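Local coordinates for protein putative cathepsin d (Ixodes ricinus, PDB 5N7Q) that probably cleaves proteins as an aspartic endopeptidase of the pepsin-like A1 family, and is held here in its mature form with the inhibitor pepstatin A, at residues T67-G72 against I88-C93; F199-V204 against D220-I225. One frame throughout, in Å; residues are numbered along the deposited sequence. Where two conformers were deposited one is given.

Contact 1 (T67-G72 against I88-C93); sequences TYEADG and ISKDVC
The ring of Tyr-68 meets Ser-89 edge-on: Tyr-68 CE1 lies 3.9 Å from Ser-89 CB, which sits in the ring plane, while one ring face carries the backbone N of Ala-70, offset toward the rim. Ser-89 OG is held by Glu-107 and accepts a hydrogen bond from a water, which in turn accepts one from Asp-71 N. The second flat group, the Asp-91 carboxylate, is gripped through OD1 by two donors. Thr-67 OG1 reaches its syn lone pair at 2.6 Å, and Val-92 N comes from the anti side, 21° out of plane; Tyr-60 and Ser-65 bind OD2, which limits rotation of the group. Thr-67 presents its hydroxyl from between its own backbone N and carbonyl carbon (chi1 47°), and Thr-26 bonds the same oxygen. Glu-69 and Lys-90 share a face; Glu-69 OE2 touches Lys-90 CE at 3.7 Å, but the charged ends, Glu-69 OE1 and Lys-90 NZ, stay 4.4 Å apart and join through a water. Asp-71 lies alongside Ile-88, its carboxylate salt-bridged to Arg-73. Backbone bonds pair Glu-69 with Lys-90 in both directions, and Gly-72 N reaches Ile-88 O at 2.8 Å. With strand directions 161° apart, this is the open end of the antiparallel beta hairpin 69-79/82-95, whose turn forms the flap in pepsin-like proteases.

Contact 2 (F199-V204 against D220-I225); sequences FHVDGV and DGCEAI
Val-201 packs against two side chains of the facing strand: its CG2 meets Ala-224 CB at 3.6 Å, and its CB lies 3.8 Å from Cys-222 SG. Phe-199 comes to the same Ala-224 from further along, CE1 to CB, while Ala-224 O sits 3.9 Å above one face of the ring, offset toward its rim. The ring gets there because chi1 of 50° sets CG between the backbone N and carbonyl carbon of Phe-199, and Leu-314 and Trp-312 of the adjoining strand extend this apolar side. On the other face of the pairing, His-200 and Glu-223 cross at about a right angle; in the conformer described here, of two deposited, Glu-223 OE2 lies at the imidazole edge, 4.0 Å from His-200 ND1, with the two planes 33° apart. Backbone bonds couple Phe-199 with Ala-224 and Val-201 with Cys-222 in both directions, making two hydrogen-bonded pairs around the non-hydrogen-bonded pair His-200/Glu-223. The antiparallel strands twist strongly, their short axes 126° apart, as part of the C-terminal lobe of the pepsin fold. Gly-221, at positive phi, brings its CA to 3.4 Å from Val-201 O. Outward from these, Cys-222 is tied to Cys-218 by a disulfide. In that same conformer Thr-192 and Gln-198 hold Glu-223 OE1, whereas Asp-202 and Gly-203 both face Thr-273 in a classic beta bulge, and Asp-202 OD2 accepts from Gly-276 N.

How the contacts relate
Contact 1 and contact 2 lie on opposite sides of the chain's centre, their own centres about 40 Å apart and their nearest atoms about 21 Å apart, so neither touches the other. Both segments of contact 1 precede those of contact 2 in the sequence. Their relation to catalysis differs. Strand 222-226 of contact 2 runs on toward Asp-227, a predicted catalytic residue: the side chain of Ile-225 is about 4 Å from that of Asp-227 and about 8 Å from that of Asp-36, the other predicted one. Contact 1 lies away from both aspartates; its centre is about 25 Å from the centre of the chain, against about 18 Å for that of contact 2.

Contact 1 (T67-G72 against I88-C93)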
loop_
_atom_site.group_PDB
_atom_site.type_symbol
_atom_site.label_atom_id
_atom_site.label_comp_id
_atom_site.label_asym_id
_atom_site.label_seq_id
_atom_site.Cartn_x
_atom_site.Cartn_y
_atom_site.Cartn_z
ATOM N N THR A 67 -12.466 -22.458 -15.653
ATOM C CA THR A 67 -13.224 -21.926 -14.535
ATOM C C THR A 67 -13.665 -20.463 -14.711
ATOM O O THR A 67 -14.368 -19.912 -13.851
ATOM C CB THR A 67 -12.445 -22.114 -13.216
ATOM O OG1 THR A 67 -11.101 -21.696 -13.404
ATOM C CG2 THR A 67 -12.492 -23.601 -12.786
ATOM N N TYR A 68 -13.278 -19.844 -15.839
ATOM C CA TYR A 68 -13.733 -18.506 -16.180
ATOM C C TYR A 68 -15.242 -18.400 -16.303
ATOM O O TYR A 68 -15.884 -19.290 -16.897
ATOM C CB TYR A 68 -13.089 -18.069 -17.485
ATOM C CG TYR A 68 -13.852 -17.048 -18.299
ATOM C CD1 TYR A 68 -13.915 -15.702 -17.919
ATOM C CD2 TYR A 68 -14.515 -17.442 -19.473
ATOM C CE1 TYR A 68 -14.617 -14.775 -18.674
ATOM C CE2 TYR A 68 -15.206 -16.528 -20.227
ATOM C CZ TYR A 68 -15.250 -15.200 -19.838
ATOM O OH TYR A 68 -15.960 -14.293 -20.595
ATOM N N GLU A 69 -15.793 -17.326 -15.742
ATOM C CA GLU A 69 -17.176 -16.962 -15.947
ATOM C C GLU A 69 -17.241 -15.521 -16.368
ATOM O O GLU A 69 -16.621 -14.641 -15.750
ATOM C CB GLU A 69 -17.995 -17.159 -14.664
ATOM C CG GLU A 69 -18.047 -18.589 -14.163
ATOM C CD GLU A 69 -18.705 -18.643 -12.805
ATOM O OE1 GLU A 69 -19.946 -18.722 -12.767
ATOM O OE2 GLU A 69 -17.991 -18.571 -11.783
ATOM N N ALA A 70 -17.991 -15.251 -17.429
ATOM C CA ALA A 70 -18.176 -13.904 -17.929
ATOM C C ALA A 70 -18.973 -13.033 -16.971
ATOM O O ALA A 70 -19.804 -13.526 -16.194
ATOM C CB ALA A 70 -18.887 -13.967 -19.279
ATOM N N ASP A 71 -18.723 -11.737 -17.030
ATOM C CA ASP A 71 -19.560 -10.741 -16.377
ATOM C C ASP A 71 -19.748 -9.632 -17.391
ATOM O O ASP A 71 -20.850 -9.450 -17.926
ATOM C CB ASP A 71 -18.924 -10.288 -15.054
ATOM C CG ASP A 71 -19.745 -9.228 -14.336
ATOM O OD1 ASP A 71 -20.048 -8.155 -14.896
ATOM O OD2 ASP A 71 -20.078 -9.476 -13.156
ATOM N N GLY A 72 -18.691 -8.892 -17.696
ATOM C CA GLY A 72 -18.761 -7.914 -18.761
ATOM C C GLY A 72 -19.148 -6.507 -18.391
ATOM O O GLY A 72 -19.101 -5.632 -19.243
ATOM N N ILE A 88 -15.342 -6.485 -16.231
ATOM C CA ILE A 88 -15.242 -7.468 -15.167
ATOM C C ILE A 88 -15.366 -8.902 -15.703
ATOM O O ILE A 88 -16.157 -9.173 -16.644
ATOM C CB ILE A 88 -16.333 -7.233 -14.105
ATOM C CG1 ILE A 88 -16.183 -5.835 -13.477
ATOM C CG2 ILE A 88 -16.293 -8.308 -13.025
ATOM C CD1 ILE A 88 -14.935 -5.648 -12.645
ATOM N N SER A 89 -14.580 -9.811 -15.128
ATOM C CA SER A 89 -14.727 -11.270 -15.317
ATOM C C SER A 89 -14.611 -11.925 -13.952
ATOM O O SER A 89 -14.388 -11.245 -12.952
ATOM C CB SER A 89 -13.652 -11.797 -16.280
ATOM O OG SER A 89 -13.855 -11.247 -17.584
ATOM N N LYS A 90 -14.813 -13.233 -13.893
ATOM C CA LYS A 90 -14.718 -13.972 -12.631
ATOM C C LYS A 90 -13.963 -15.258 -12.853
ATOM O O LYS A 90 -14.151 -15.932 -13.874
ATOM C CB LYS A 90 -16.148 -14.242 -12.138
ATOM C CG LYS A 90 -16.338 -14.916 -10.784
ATOM C CD LYS A 90 -17.747 -14.642 -10.198
ATOM C CE LYS A 90 -18.881 -15.085 -11.125
ATOM N NZ LYS A 90 -20.237 -15.027 -10.471
ATOM N N ASP A 91 -13.088 -15.628 -11.923
ATOM C CA ASP A 91 -12.314 -16.861 -12.062
ATOM C C ASP A 91 -11.746 -17.225 -10.696
ATOM O O ASP A 91 -11.897 -16.463 -9.722
ATOM C CB ASP A 91 -11.199 -16.701 -13.124
ATOM C CG ASP A 91 -10.895 -17.987 -13.864
ATOM O OD1 ASP A 91 -11.087 -19.070 -13.257
ATOM O OD2 ASP A 91 -10.428 -17.933 -15.016
ATOM N N VAL A 92 -11.118 -18.381 -10.630
ATOM C CA VAL A 92 -10.355 -18.805 -9.459
ATOM C C VAL A 92 -9.122 -17.915 -9.302
ATOM O O VAL A 92 -8.441 -17.656 -10.280
ATOM C CB VAL A 92 -9.898 -20.274 -9.630
ATOM C CG1 VAL A 92 -8.942 -20.691 -8.510
ATOM C CG2 VAL A 92 -11.100 -21.215 -9.677
ATOM N N CYS A 93 -8.832 -17.476 -8.070
ATOM C CA CYS A 93 -7.638 -16.676 -7.731
ATOM C C CYS A 93 -6.872 -17.423 -6.645
ATOM O O CYS A 93 -7.468 -17.850 -5.650
ATOM C CB CYS A 93 -8.048 -15.302 -7.200
ATOM S SG CYS A 93 -6.666 -14.244 -6.663
HETATM O O HOH W 1 -21.402 -18.096 -10.687
HETATM O O HOH W 2 -16.410 -11.055 -18.810
#

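Contact 2 (F199-V204 against D220-I225)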
loop_
_atom_site.group_PDB
_atom_site.type_symbol
_atom_site.label_atom_id
_atom_site.label_comp_id
_atom_site.label_asym_id
_atom_site.label_seq_id
_atom_site.Cartn_x
_atom_site.Cartn_y
_atom_site.Cartn_z
ATOM N N PHE A 199 -8.231 5.621 10.617
ATOM C CA PHE A 199 -8.238 5.739 12.084
ATOM C C PHE A 199 -7.788 7.122 12.509
ATOM O O PHE A 199 -7.304 7.906 11.697
ATOM C CB PHE A 199 -7.333 4.653 12.715
ATOM C CG PHE A 199 -5.975 4.591 12.096
ATOM C CD1 PHE A 199 -4.942 5.392 12.567
ATOM C CD2 PHE A 199 -5.734 3.783 10.990
ATOM C CE1 PHE A 199 -3.690 5.361 11.966
ATOM C CE2 PHE A 199 -4.486 3.751 10.400
ATOM C CZ PHE A 199 -3.464 4.545 10.873
ATOM N N HIS A 200 -7.949 7.375 13.803
ATOM C CA HIS A 200 -7.557 8.656 14.405
ATOM C C HIS A 200 -6.113 8.631 14.887
ATOM O O HIS A 200 -5.635 7.668 15.503
ATOM C CB HIS A 200 -8.505 8.955 15.568
ATOM C CG HIS A 200 -8.230 10.256 16.255
ATOM N ND1 HIS A 200 -8.552 11.468 15.696
ATOM C CD2 HIS A 200 -7.673 10.529 17.458
ATOM C CE1 HIS A 200 -8.198 12.437 16.519
ATOM N NE2 HIS A 200 -7.645 11.894 17.583
ATOM N N VAL A 201 -5.400 9.721 14.581
ATOM C CA VAL A 201 -4.037 9.987 15.059
ATOM C C VAL A 201 -4.075 11.161 16.059
ATOM O O VAL A 201 -4.800 12.143 15.841
ATOM C CB VAL A 201 -3.106 10.280 13.865
ATOM C CG1 VAL A 201 -1.763 10.820 14.320
ATOM C CG2 VAL A 201 -2.958 9.013 13.016
ATOM N N ASP A 202 -3.287 11.039 17.121
ATOM C CA ASP A 202 -3.275 12.040 18.194
ATOM C C ASP A 202 -2.397 13.236 17.888
ATOM O O ASP A 202 -2.717 14.317 18.369
ATOM C CB ASP A 202 -2.787 11.442 19.507
ATOM C CG ASP A 202 -3.632 10.272 19.993
ATOM O OD1 ASP A 202 -4.820 10.166 19.647
ATOM O OD2 ASP A 202 -3.079 9.423 20.723
ATOM N N GLY A 203 -1.272 13.028 17.199
ATOM C CA GLY A 203 -0.371 14.126 16.845
ATOM C C GLY A 203 0.780 13.688 15.979
ATOM O O GLY A 203 1.016 12.494 15.798
ATOM N N VAL A 204 1.479 14.673 15.425
ATOM C CA VAL A 204 2.656 14.449 14.588
ATOM C C VAL A 204 3.651 15.510 15.029
ATOM O O VAL A 204 3.249 16.666 15.222
ATOM C CB VAL A 204 2.322 14.616 13.088
ATOM C CG1 VAL A 204 3.566 14.430 12.220
ATOM C CG2 VAL A 204 1.242 13.645 12.643
ATOM N N ASP A 220 -4.436 19.276 16.856
ATOM C CA ASP A 220 -5.687 18.947 17.547
ATOM C C ASP A 220 -6.228 17.567 17.189
ATOM O O ASP A 220 -7.415 17.342 17.301
ATOM C CB ASP A 220 -6.725 20.031 17.276
ATOM C CG ASP A 220 -6.267 21.417 17.712
ATOM O OD1 ASP A 220 -5.521 21.530 18.705
ATOM O OD2 ASP A 220 -6.683 22.375 17.032
ATOM N N GLY A 221 -5.339 16.653 16.795
ATOM C CA GLY A 221 -5.713 15.337 16.294
ATOM C C GLY A 221 -6.049 15.375 14.822
ATOM O O GLY A 221 -6.393 16.417 14.263
ATOM N N CYS A 222 -6.011 14.208 14.190
ATOM C CA CYS A 222 -6.237 14.128 12.756
ATOM C C CYS A 222 -6.592 12.708 12.387
ATOM O O CYS A 222 -6.550 11.833 13.238
ATOM C CB CYS A 222 -4.986 14.614 11.978
ATOM S SG CYS A 222 -3.475 13.783 12.460
ATOM N N GLU A 223 -6.945 12.506 11.119
ATOM C CA GLU A 223 -7.339 11.189 10.577
ATOM C C GLU A 223 -6.193 10.708 9.682
ATOM O O GLU A 223 -5.474 11.519 9.071
ATOM C CB GLU A 223 -8.663 11.235 9.761
ATOM C CG GLU A 223 -10.009 11.370 10.519
ATOM C CD GLU A 223 -10.544 10.078 11.188
ATOM O OE1 GLU A 223 -11.208 9.179 10.534
ATOM O OE2 GLU A 223 -10.374 10.024 12.429
ATOM N N ALA A 224 -6.024 9.391 9.584
ATOM C CA ALA A 224 -5.004 8.766 8.758
ATOM C C ALA A 224 -5.504 7.435 8.229
ATOM O O ALA A 224 -6.459 6.866 8.737
ATOM C CB ALA A 224 -3.732 8.515 9.569
ATOM N N ILE A 225 -4.813 6.909 7.224
ATOM C CA ILE A 225 -5.031 5.529 6.730
ATOM C C ILE A 225 -3.707 4.793 6.682
ATOM O O ILE A 225 -2.642 5.425 6.528
ATOM C CB ILE A 225 -5.755 5.492 5.344
ATOM C CG1 ILE A 225 -4.821 5.934 4.196
ATOM C CG2 ILE A 225 -7.009 6.380 5.395
ATOM C CD1 ILE A 225 -5.413 5.788 2.803
#